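Local coordinates for protein mirolysin (PDB 7OD0) that is a metzincin-type zinc metallopeptidase of the pappalysin family from Tannerella forsythia, and probably cleaves peptide bonds with its histidine-bound zinc, at residues A[206-211]-A[232-237]; A[167-172]-A[227-232]; A[57-62]-A[238-243]. One frame throughout, in Å; residues are numbered along the deposited sequence.

Interaction 1 of 3, residues A[206-211]-A[232-237]; sequences EGCPSF and YTYDAC. With V7Q (2,1,3-benzothiadiazol-4-ylmethanamine), chain G; ACT (acetate ion), chain I.
The CA of Gly207 sits over the centre of one face of the Tyr234 ring, 3.3 Å from the centroid and 1° off the normal, a CH-pi contact. The same two residues are joined through the backbone, for Tyr234 N donates to Gly207 O at 2.8 Å along a nearly straight path (173°). The ring and the bond work together: CG of Tyr234 stands anti to its own carbonyl carbon, beside the backbone N, and this brings the ring under the glycine whose oxygen that N holds. A water gives a second polar tie, accepting from Gly207 N and donating to Tyr232 O.

Farther along, in the conformer described here of the two deposited for Cys208, a disulfide links the loops, Cys208 SG to Cys237 SG at 2.0 Å with a torsion of 95° about the S-S bond. In that same conformer the Cys208 sulfur approaches the Tyr234 ring obliquely. Separately, Thr233 CG2 reaches Pro209 CD at 3.8 Å, the two side chains crossing at about a right angle, while Thr233 OG1 turns elsewhere, to Phe226 O. Thr233 O lies 2.9 Å from the amine N1 of the bound benzothiadiazole. A disulfide thus ties the segment that follows the Met-turn to an outer loop; in metzincins that segment commonly walls the S1' pocket, consistent with the bound amine here.

Interaction 2 of 3, residues A[167-172]-A[227-232]; sequences TATHEV and MNYMDY. With ZN (zinc ion), chain J; V7Q (2,1,3-benzothiadiazol-4-ylmethanamine), chain G; ACT (acetate ion), chain I; EDO (1,2-ethanediol), chain H.
The Met-turn of a metzincin packs here against the zinc-binding helix, with Met230 and Tyr229 meeting His170 of the HExxH sequence. Both faces of the imidazole and both its nitrogens have partners. Its NE2 binds the zinc ion at 2.0 Å, and His174 and His180 supply the other protein ligands. At the far edge, ND1 donates to Tyr229 O at 2.9 Å (150°), close to the ring plane and onto a lone pair of the carbonyl, which fixes the rotation of the ring and so aims NE2 at the zinc. One face receives the methyl CE of Met230, 4.2 Å above the centre; the chain of Met230 bends at both chi2 and chi3 to lay this methyl there. C3 of the bound benzothiadiazole sits 3.4 Å above the opposite face, nearer the rim. The histidine comes into this position with CG anti to the backbone N (chi1 174°).

One helix residue earlier, Thr169 CG2 presses on the face of the Tyr229 ring, 3.6 Å from Tyr229 CG, while the threonine hydroxyl bonds to Asp40. A type I turn from Asn228 to Asp231 shapes the partner loop, and Asn228 OD1 accepts from Met230 N as an Asx turn.

Tyr232 closes the group. Its ring runs nearly parallel to that of His170 but slid well aside, and one of its faces is turned to the benzothiadiazole. Tyr232 OH donates at 2.7 Å to O of an acetate, probably from the crystallisation liquor, and that same oxygen binds zinc at 2.1 Å. With OH 4.1 Å from the zinc ion, Tyr232 fits the tyrosine two residues after the Met-turn methionine, seen near zinc in several metzincin families.

Interaction 3 of 3, residues A[57-62]-A[238-243]; sequences NLAGNA and MNLFTK. With V7Q (2,1,3-benzothiadiazol-4-ylmethanamine), chain G; EDO (1,2-ethanediol), chain H.
Phe241 O is held by two groups of the facing loop: Gly60 N donates to it at 2.7 Å along an almost linear N-H (177°), and Ala59 CA adds a longer CH...O contact. A comparable pair meets Leu58 O, which accepts from Lys243 N at 2.8 Å and also lies 3.1 Å from Thr242 CA. Together these bonds make a single beta bridge between Ala59 and Thr242, although the touching parts, 57-60 and 240-243, run 93° apart.

Side chains extend the join to both sides. Lys243 is fully extended beyond CG and runs alongside the loop carbonyls, its CG 3.5 Å from Ala59 O, until NZ donates to Asn57 O at 3.1 Å. On the other flank, Leu240 CD1 touches Ala59 CB at 3.9 Å; a chi1 of 85° turns the isobutyl end of this leucine toward Ala59. An ethanediol, probably from the crystallisation liquor, bridges the two segments through O1, which donates to Gly60 O at 2.6 Å and accepts from Phe241 N.

Gly60 passes very close to Lys243 where the second segment turns into helix 243-250. Thr242 is the N-cap of that helix, its side chain capping a backbone N just beyond the segment, and its OG1 also hydrogen-bonds Asp197. What results is an isolated beta bridge at a capped helix N terminus.

Read from the N terminus, the loop 57-62, between helix 53-56 and strand 64-68, is the first partner met, and interaction 3 joins it to 238-243 across 175 intervening residues. Both other contacts fall within that span. Interaction 2 brings helix 166-175 against 227-232, enclosing 54 residues, mostly irregular. Interaction 1 starts inside this second loop, at 206-211, but ends beyond it at 232-237, so the two cross and share Tyr232. Residues 227-243 thus run past all three partners in turn: the zinc helix, the disulfide-bonded outer loop and the 57-62 loop. Backbone pairing of Met227 with Asn239 and of Tyr229 with Leu240 couples interactions 2 and 3 directly.

Interaction 1 of 3, residues A[206-211]-A[232-237]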
loop_
_atom_site.group_PDB
_atom_site.type_symbol
_atom_site.label_atom_id
_atom_site.label_comp_id
_atom_site.label_asym_id
_atom_site.label_seq_id
_atom_site.Cartn_x
_atom_site.Cartn_y
_atom_site.Cartn_z
ATOM N N GLU A 206 16.957 -3.397 -5.133
ATOM C CA GLU A 206 16.689 -1.996 -5.515
ATOM C C GLU A 206 16.863 -1.901 -7.033
ATOM O O GLU A 206 17.407 -2.858 -7.625
ATOM C CB GLU A 206 17.620 -1.082 -4.729
ATOM C CG GLU A 206 19.087 -1.257 -5.069
ATOM C CD GLU A 206 19.997 -0.453 -4.161
ATOM O OE1 GLU A 206 19.566 -0.132 -3.043
ATOM O OE2 GLU A 206 21.134 -0.153 -4.572
ATOM N N GLY A 207 16.399 -0.803 -7.622
ATOM C CA GLY A 207 16.473 -0.579 -9.070
ATOM C C GLY A 207 15.636 -1.599 -9.800
ATOM O O GLY A 207 14.504 -1.883 -9.352
ATOM N N CYS A 208 16.177 -2.149 -10.886
ATOM C CA CYS A 208 15.492 -3.124 -11.773
ATOM C C CYS A 208 16.443 -4.252 -12.147
ATOM O O CYS A 208 17.050 -4.198 -13.206
ATOM C CB CYS A 208 15.046 -2.448 -13.064
ATOM S SG CYS A 208 13.603 -1.364 -12.893
ATOM N N PRO A 209 16.605 -5.300 -11.309
ATOM C CA PRO A 209 17.494 -6.404 -11.649
ATOM C C PRO A 209 17.038 -7.082 -12.953
ATOM O O PRO A 209 15.879 -6.982 -13.302
ATOM C CB PRO A 209 17.369 -7.373 -10.462
ATOM C CG PRO A 209 16.735 -6.564 -9.350
ATOM C CD PRO A 209 15.932 -5.468 -10.008
ATOM N N SER A 210 17.967 -7.717 -13.666
ATOM C CA SER A 210 17.654 -8.643 -14.780
ATOM C C SER A 210 17.144 -9.956 -14.188
ATOM O O SER A 210 17.736 -10.449 -13.224
ATOM C CB SER A 210 18.841 -8.867 -15.660
ATOM O OG SER A 210 19.140 -7.656 -16.344
ATOM N N PHE A 211 16.079 -10.490 -14.768
ATOM C CA PHE A 211 15.542 -11.841 -14.483
ATOM C C PHE A 211 16.431 -12.897 -15.140
ATOM O O PHE A 211 16.789 -12.748 -16.301
ATOM C CB PHE A 211 14.123 -11.971 -15.026
ATOM C CG PHE A 211 13.548 -13.339 -14.805
ATOM C CD1 PHE A 211 13.246 -13.769 -13.529
ATOM C CD2 PHE A 211 13.361 -14.213 -15.873
ATOM C CE1 PHE A 211 12.717 -15.027 -13.311
ATOM C CE2 PHE A 211 12.817 -15.474 -15.663
ATOM C CZ PHE A 211 12.512 -15.886 -14.372
ATOM N N TYR A 232 12.011 -3.882 -2.680
ATOM C CA TYR A 232 12.330 -2.434 -2.701
ATOM C C TYR A 232 12.716 -1.988 -4.123
ATOM O O TYR A 232 13.427 -0.973 -4.289
ATOM C CB TYR A 232 13.427 -2.165 -1.678
ATOM C CG TYR A 232 12.988 -1.861 -0.274
ATOM C CD1 TYR A 232 11.682 -1.530 0.055
ATOM C CD2 TYR A 232 13.945 -1.786 0.731
ATOM C CE1 TYR A 232 11.339 -1.169 1.349
ATOM C CE2 TYR A 232 13.606 -1.475 2.035
ATOM C CZ TYR A 232 12.302 -1.146 2.340
ATOM O OH TYR A 232 11.977 -0.793 3.619
ATOM N N THR A 233 12.228 -2.690 -5.137
ATOM C CA THR A 233 12.617 -2.421 -6.546
ATOM C C THR A 233 11.816 -1.235 -7.086
ATOM O O THR A 233 10.868 -0.808 -6.454
ATOM C CB THR A 233 12.456 -3.680 -7.408
ATOM O OG1 THR A 233 11.190 -4.261 -7.123
ATOM C CG2 THR A 233 13.531 -4.710 -7.130
ATOM N N TYR A 234 12.262 -0.694 -8.213
ATOM C CA TYR A 234 11.613 0.409 -8.954
ATOM C C TYR A 234 10.175 0.011 -9.297
ATOM O O TYR A 234 9.923 -1.191 -9.585
ATOM C CB TYR A 234 12.411 0.693 -10.216
ATOM C CG TYR A 234 13.721 1.423 -10.039
ATOM C CD1 TYR A 234 14.083 2.025 -8.849
ATOM C CD2 TYR A 234 14.575 1.567 -11.115
ATOM C CE1 TYR A 234 15.268 2.745 -8.729
ATOM C CE2 TYR A 234 15.751 2.284 -11.022
ATOM C CZ TYR A 234 16.101 2.869 -9.826
ATOM O OH TYR A 234 17.278 3.549 -9.771
ATOM N N ASP A 235 9.276 0.996 -9.298
ATOM C CA ASP A 235 7.824 0.793 -9.554
ATOM C C ASP A 235 7.592 -0.012 -10.847
ATOM O O ASP A 235 6.709 -0.884 -10.824
ATOM C CB ASP A 235 7.074 2.120 -9.635
ATOM C CG ASP A 235 6.822 2.814 -8.310
ATOM O OD1 ASP A 235 7.598 2.559 -7.341
ATOM O OD2 ASP A 235 5.883 3.640 -8.266
ATOM N N ALA A 236 8.309 0.285 -11.944
ATOM C CA ALA A 236 8.060 -0.293 -13.290
ATOM C C ALA A 236 8.545 -1.739 -13.353
ATOM O O ALA A 236 8.313 -2.415 -14.369
ATOM C CB ALA A 236 8.741 0.521 -14.368
ATOM N N CYS A 237 9.200 -2.206 -12.297
ATOM C CA CYS A 237 9.861 -3.520 -12.251
ATOM C C CYS A 237 9.181 -4.419 -11.215
ATOM O O CYS A 237 9.701 -5.504 -10.961
ATOM C CB CYS A 237 11.349 -3.278 -12.047
ATOM S SG CYS A 237 12.077 -2.526 -13.538
HETATM N N1 V7Q G . 9.242 -0.159 -4.127
HETATM C C1 V7Q G . 8.304 -0.018 -2.993
HETATM C C2 V7Q G . 8.824 0.795 -1.830
HETATM C C3 V7Q G . 7.959 1.290 -0.853
HETATM C C4 V7Q G . 8.411 2.005 0.244
HETATM C C5 V7Q G . 9.731 2.288 0.422
HETATM C C6 V7Q G . 10.642 1.813 -0.547
HETATM N N2 V7Q G . 11.980 1.997 -0.553
HETATM S S1 V7Q G . 12.478 1.451 -1.990
HETATM N N3 V7Q G . 11.154 0.696 -2.520
HETATM C C7 V7Q G . 10.173 1.062 -1.675
HETATM C C ACT I . 8.479 0.368 4.445
HETATM O O ACT I . 9.308 -0.454 4.050
HETATM O OXT ACT I . 7.663 0.908 3.696
HETATM C CH3 ACT I . 8.415 0.697 5.948
HETATM O O HOH W 1 14.957 0.501 -5.842
#

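Interaction 2 of 3, residues A[167-172]-A[227-232]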
loop_
_atom_site.group_PDB
_atom_site.type_symbol
_atom_site.label_atom_id
_atom_site.label_comp_id
_atom_site.label_asym_id
_atom_site.label_seq_id
_atom_site.Cartn_x
_atom_site.Cartn_y
_atom_site.Cartn_z
ATOM N N THR A 167 4.416 2.591 -4.466
ATOM C CA THR A 167 4.672 2.901 -3.037
ATOM C C THR A 167 3.414 2.554 -2.235
ATOM O O THR A 167 3.535 1.840 -1.212
ATOM C CB THR A 167 5.110 4.352 -2.812
ATOM O OG1 THR A 167 6.233 4.572 -3.659
ATOM C CG2 THR A 167 5.483 4.624 -1.377
ATOM N N ALA A 168 2.253 3.026 -2.703
ATOM C CA ALA A 168 0.946 2.815 -2.039
ATOM C C ALA A 168 0.600 1.319 -2.062
ATOM O O ALA A 168 0.136 0.821 -1.032
ATOM C CB ALA A 168 -0.116 3.640 -2.718
ATOM N N THR A 169 0.826 0.617 -3.183
ATOM C CA THR A 169 0.584 -0.855 -3.276
ATOM C C THR A 169 1.386 -1.567 -2.179
ATOM O O THR A 169 0.804 -2.373 -1.435
ATOM C CB THR A 169 0.956 -1.410 -4.656
ATOM O OG1 THR A 169 0.131 -0.758 -5.626
ATOM C CG2 THR A 169 0.784 -2.921 -4.749
ATOM N N HIS A 170 2.682 -1.253 -2.064
ATOM C CA HIS A 170 3.614 -1.839 -1.064
ATOM C C HIS A 170 3.097 -1.534 0.357
ATOM O O HIS A 170 3.036 -2.463 1.185
ATOM C CB HIS A 170 5.031 -1.316 -1.367
ATOM C CG HIS A 170 6.107 -1.667 -0.399
ATOM N ND1 HIS A 170 7.118 -2.567 -0.723
ATOM C CD2 HIS A 170 6.398 -1.196 0.835
ATOM C CE1 HIS A 170 7.954 -2.677 0.292
ATOM N NE2 HIS A 170 7.551 -1.819 1.257
ATOM N N GLU A 171 2.755 -0.276 0.641
ATOM C CA GLU A 171 2.290 0.171 1.979
ATOM C C GLU A 171 0.932 -0.459 2.308
ATOM O O GLU A 171 0.709 -0.863 3.467
ATOM C CB GLU A 171 2.196 1.698 2.064
ATOM C CG GLU A 171 3.533 2.425 1.949
ATOM C CD GLU A 171 4.697 1.915 2.784
ATOM O OE1 GLU A 171 4.458 1.192 3.795
ATOM O OE2 GLU A 171 5.860 2.268 2.430
ATOM N N VAL A 172 0.017 -0.513 1.361
ATOM C CA VAL A 172 -1.275 -1.195 1.629
ATOM C C VAL A 172 -0.983 -2.669 1.926
ATOM O O VAL A 172 -1.603 -3.206 2.872
ATOM C CB VAL A 172 -2.289 -0.938 0.514
ATOM C CG1 VAL A 172 -3.511 -1.810 0.659
ATOM C CG2 VAL A 172 -2.665 0.539 0.470
ATOM N N MET A 227 10.316 -8.929 -8.445
ATOM C CA MET A 227 9.219 -8.125 -9.051
ATOM C C MET A 227 7.980 -8.209 -8.157
ATOM O O MET A 227 6.948 -7.692 -8.557
ATOM C CB MET A 227 8.901 -8.533 -10.495
ATOM C CG MET A 227 8.337 -9.939 -10.680
ATOM S SD MET A 227 9.397 -11.294 -10.060
ATOM C CE MET A 227 10.821 -11.099 -11.107
ATOM N N ASN A 228 8.097 -8.823 -6.976
ATOM C CA ASN A 228 7.047 -8.801 -5.928
ATOM C C ASN A 228 6.900 -7.373 -5.379
ATOM O O ASN A 228 7.940 -6.737 -5.089
ATOM C CB ASN A 228 7.384 -9.769 -4.783
ATOM C CG ASN A 228 6.180 -10.067 -3.921
ATOM O OD1 ASN A 228 5.868 -9.335 -2.994
ATOM N ND2 ASN A 228 5.462 -11.120 -4.261
ATOM N N TYR A 229 5.664 -6.916 -5.138
ATOM C CA TYR A 229 5.377 -5.562 -4.608
ATOM C C TYR A 229 6.096 -5.309 -3.281
ATOM O O TYR A 229 6.382 -4.134 -3.001
ATOM C CB TYR A 229 3.875 -5.329 -4.444
ATOM C CG TYR A 229 3.140 -5.391 -5.749
ATOM C CD1 TYR A 229 3.513 -4.571 -6.797
ATOM C CD2 TYR A 229 2.097 -6.281 -5.940
ATOM C CE1 TYR A 229 2.845 -4.605 -8.003
ATOM C CE2 TYR A 229 1.430 -6.344 -7.148
ATOM C CZ TYR A 229 1.826 -5.526 -8.190
ATOM O OH TYR A 229 1.189 -5.565 -9.396
ATOM N N MET A 230 6.380 -6.360 -2.507
ATOM C CA MET A 230 6.943 -6.242 -1.144
ATOM C C MET A 230 8.487 -6.287 -1.176
ATOM O O MET A 230 9.091 -6.468 -0.120
ATOM C CB MET A 230 6.378 -7.357 -0.253
ATOM C CG MET A 230 4.884 -7.347 -0.177
ATOM S SD MET A 230 4.154 -5.704 0.093
ATOM C CE MET A 230 4.879 -5.266 1.668
ATOM N N ASP A 231 9.109 -6.099 -2.341
ATOM C CA ASP A 231 10.569 -5.847 -2.424
ATOM C C ASP A 231 10.773 -4.330 -2.494
ATOM O O ASP A 231 9.778 -3.574 -2.340
ATOM C CB ASP A 231 11.214 -6.627 -3.569
ATOM C CG ASP A 231 12.664 -6.984 -3.276
ATOM O OD1 ASP A 231 13.273 -6.310 -2.414
ATOM O OD2 ASP A 231 13.187 -7.893 -3.938
ATOM N N TYR A 232 12.011 -3.882 -2.680
ATOM C CA TYR A 232 12.330 -2.434 -2.701
ATOM C C TYR A 232 12.716 -1.988 -4.123
ATOM O O TYR A 232 13.427 -0.973 -4.289
ATOM C CB TYR A 232 13.427 -2.165 -1.678
ATOM C CG TYR A 232 12.988 -1.861 -0.274
ATOM C CD1 TYR A 232 11.682 -1.530 0.055
ATOM C CD2 TYR A 232 13.945 -1.786 0.731
ATOM C CE1 TYR A 232 11.339 -1.169 1.349
ATOM C CE2 TYR A 232 13.606 -1.475 2.035
ATOM C CZ TYR A 232 12.302 -1.146 2.340
ATOM O OH TYR A 232 11.977 -0.793 3.619
HETATM ZN ZN ZN J . 8.122 -1.945 3.184
HETATM N N1 V7Q G . 9.242 -0.159 -4.127
HETATM C C1 V7Q G . 8.304 -0.018 -2.993
HETATM C C2 V7Q G . 8.824 0.795 -1.830
HETATM C C3 V7Q G . 7.959 1.290 -0.853
HETATM C C4 V7Q G . 8.411 2.005 0.244
HETATM C C5 V7Q G . 9.731 2.288 0.422
HETATM C C6 V7Q G . 10.642 1.813 -0.547
HETATM N N2 V7Q G . 11.980 1.997 -0.553
HETATM S S1 V7Q G . 12.478 1.451 -1.990
HETATM N N3 V7Q G . 11.154 0.696 -2.520
HETATM C C7 V7Q G . 10.173 1.062 -1.675
HETATM C C ACT I . 8.479 0.368 4.445
HETATM O O ACT I . 9.308 -0.454 4.050
HETATM O OXT ACT I . 7.663 0.908 3.696
HETATM C CH3 ACT I . 8.415 0.697 5.948
HETATM C C1 EDO H . -0.769 -9.329 -9.305
HETATM O O1 EDO H . -0.662 -10.412 -8.456
HETATM C C2 EDO H . -1.326 -8.134 -8.769
HETATM O O2 EDO H . -1.209 -7.116 -9.718
#

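Interaction 3 of 3, residues A[57-62]-A[238-243]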
loop_
_atom_site.group_PDB
_atom_site.type_symbol
_atom_site.label_atom_id
_atom_site.label_comp_id
_atom_site.label_asym_id
_atom_site.label_seq_id
_atom_site.Cartn_x
_atom_site.Cartn_y
_atom_site.Cartn_z
ATOM N N ASN A 57 2.111 -18.707 -12.287
ATOM C CA ASN A 57 1.187 -19.669 -11.631
ATOM C C ASN A 57 1.104 -19.391 -10.121
ATOM O O ASN A 57 0.170 -19.911 -9.500
ATOM C CB ASN A 57 1.600 -21.124 -11.892
ATOM C CG ASN A 57 2.992 -21.434 -11.371
ATOM O OD1 ASN A 57 3.934 -20.672 -11.614
ATOM N ND2 ASN A 57 3.126 -22.523 -10.627
ATOM N N LEU A 58 2.054 -18.638 -9.549
ATOM C CA LEU A 58 2.045 -18.234 -8.119
ATOM C C LEU A 58 1.327 -16.881 -7.953
ATOM O O LEU A 58 1.029 -16.526 -6.808
ATOM C CB LEU A 58 3.489 -18.153 -7.617
ATOM C CG LEU A 58 4.336 -19.404 -7.837
ATOM C CD1 LEU A 58 5.754 -19.175 -7.366
ATOM C CD2 LEU A 58 3.727 -20.613 -7.140
ATOM N N ALA A 59 1.077 -16.158 -9.053
ATOM C CA ALA A 59 0.474 -14.805 -9.059
ATOM C C ALA A 59 -0.918 -14.839 -8.419
ATOM O O ALA A 59 -1.753 -15.667 -8.825
ATOM C CB ALA A 59 0.421 -14.252 -10.463
ATOM N N GLY A 60 -1.153 -13.963 -7.439
ATOM C CA GLY A 60 -2.438 -13.857 -6.718
ATOM C C GLY A 60 -3.299 -12.729 -7.273
ATOM O O GLY A 60 -2.748 -11.693 -7.651
ATOM N N ASN A 61 -4.608 -12.954 -7.339
ATOM C CA ASN A 61 -5.678 -11.934 -7.458
ATOM C C ASN A 61 -6.302 -11.782 -6.070
ATOM O O ASN A 61 -7.051 -12.676 -5.683
ATOM C CB ASN A 61 -6.740 -12.361 -8.475
ATOM C CG ASN A 61 -7.910 -11.400 -8.557
ATOM O OD1 ASN A 61 -8.069 -10.511 -7.729
ATOM N ND2 ASN A 61 -8.729 -11.556 -9.571
ATOM N N ALA A 62 -5.972 -10.708 -5.343
ATOM C CA ALA A 62 -6.443 -10.459 -3.956
ATOM C C ALA A 62 -7.966 -10.259 -3.957
ATOM O O ALA A 62 -8.601 -10.559 -2.940
ATOM C CB ALA A 62 -5.739 -9.276 -3.341
ATOM N N MET A 238 8.010 -4.012 -10.704
ATOM C CA MET A 238 7.164 -4.813 -9.775
ATOM C C MET A 238 5.854 -5.136 -10.487
ATOM O O MET A 238 5.410 -4.301 -11.310
ATOM C CB MET A 238 6.779 -4.029 -8.519
ATOM C CG MET A 238 7.879 -3.728 -7.587
ATOM S SD MET A 238 7.215 -2.693 -6.287
ATOM C CE MET A 238 8.681 -2.714 -5.251
ATOM N N ASN A 239 5.273 -6.310 -10.268
ATOM C CA ASN A 239 4.062 -6.648 -11.054
ATOM C C ASN A 239 3.255 -7.782 -10.431
ATOM O O ASN A 239 2.325 -8.228 -11.138
ATOM C CB ASN A 239 4.402 -6.948 -12.513
ATOM C CG ASN A 239 5.584 -7.883 -12.655
ATOM O OD1 ASN A 239 5.488 -9.064 -12.305
ATOM N ND2 ASN A 239 6.694 -7.360 -13.168
ATOM N N LEU A 240 3.534 -8.238 -9.196
ATOM C CA LEU A 240 2.628 -9.238 -8.575
ATOM C C LEU A 240 2.717 -9.291 -7.055
ATOM O O LEU A 240 3.743 -8.880 -6.438
ATOM C CB LEU A 240 2.876 -10.631 -9.154
ATOM C CG LEU A 240 3.988 -11.472 -8.535
ATOM C CD1 LEU A 240 3.782 -12.953 -8.856
ATOM C CD2 LEU A 240 5.344 -11.015 -9.035
ATOM N N PHE A 241 1.609 -9.792 -6.521
ATOM C CA PHE A 241 1.473 -10.467 -5.217
ATOM C C PHE A 241 1.375 -11.955 -5.532
ATOM O O PHE A 241 0.867 -12.295 -6.634
ATOM C CB PHE A 241 0.181 -10.042 -4.499
ATOM C CG PHE A 241 0.156 -8.652 -3.924
ATOM C CD1 PHE A 241 1.063 -8.275 -2.940
ATOM C CD2 PHE A 241 -0.790 -7.729 -4.336
ATOM C CE1 PHE A 241 1.034 -6.990 -2.411
ATOM C CE2 PHE A 241 -0.816 -6.451 -3.802
ATOM C CZ PHE A 241 0.083 -6.083 -2.833
ATOM N N THR A 242 1.764 -12.813 -4.588
ATOM C CA THR A 242 1.523 -14.266 -4.709
ATOM C C THR A 242 0.134 -14.619 -4.160
ATOM O O THR A 242 -0.462 -13.805 -3.409
ATOM C CB THR A 242 2.595 -15.108 -4.018
ATOM O OG1 THR A 242 2.461 -14.935 -2.611
ATOM C CG2 THR A 242 4.000 -14.789 -4.489
ATOM N N LYS A 243 -0.335 -15.825 -4.500
ATOM C CA LYS A 243 -1.566 -16.437 -3.929
ATOM C C LYS A 243 -1.407 -16.548 -2.410
ATOM O O LYS A 243 -2.382 -16.239 -1.704
ATOM C CB LYS A 243 -1.821 -17.803 -4.575
ATOM C CG LYS A 243 -2.150 -17.742 -6.058
ATOM C CD LYS A 243 -2.183 -19.086 -6.753
ATOM C CE LYS A 243 -2.762 -18.990 -8.148
ATOM N NZ LYS A 243 -2.870 -20.315 -8.800
HETATM N N1 V7Q G . 9.242 -0.159 -4.127
HETATM C C1 V7Q G . 8.304 -0.018 -2.993
HETATM C C2 V7Q G . 8.824 0.795 -1.830
HETATM C C3 V7Q G . 7.959 1.290 -0.853
HETATM C C4 V7Q G . 8.411 2.005 0.244
HETATM C C5 V7Q G . 9.731 2.288 0.422
HETATM C C6 V7Q G . 10.642 1.813 -0.547
HETATM N N2 V7Q G . 11.980 1.997 -0.553
HETATM S S1 V7Q G . 12.478 1.451 -1.990
HETATM N N3 V7Q G . 11.154 0.696 -2.520
HETATM C C7 V7Q G . 10.173 1.062 -1.675
HETATM C C1 EDO H . -0.769 -9.329 -9.305
HETATM O O1 EDO H . -0.662 -10.412 -8.456
HETATM C C2 EDO H . -1.326 -8.134 -8.769
HETATM O O2 EDO H . -1.209 -7.116 -9.718
#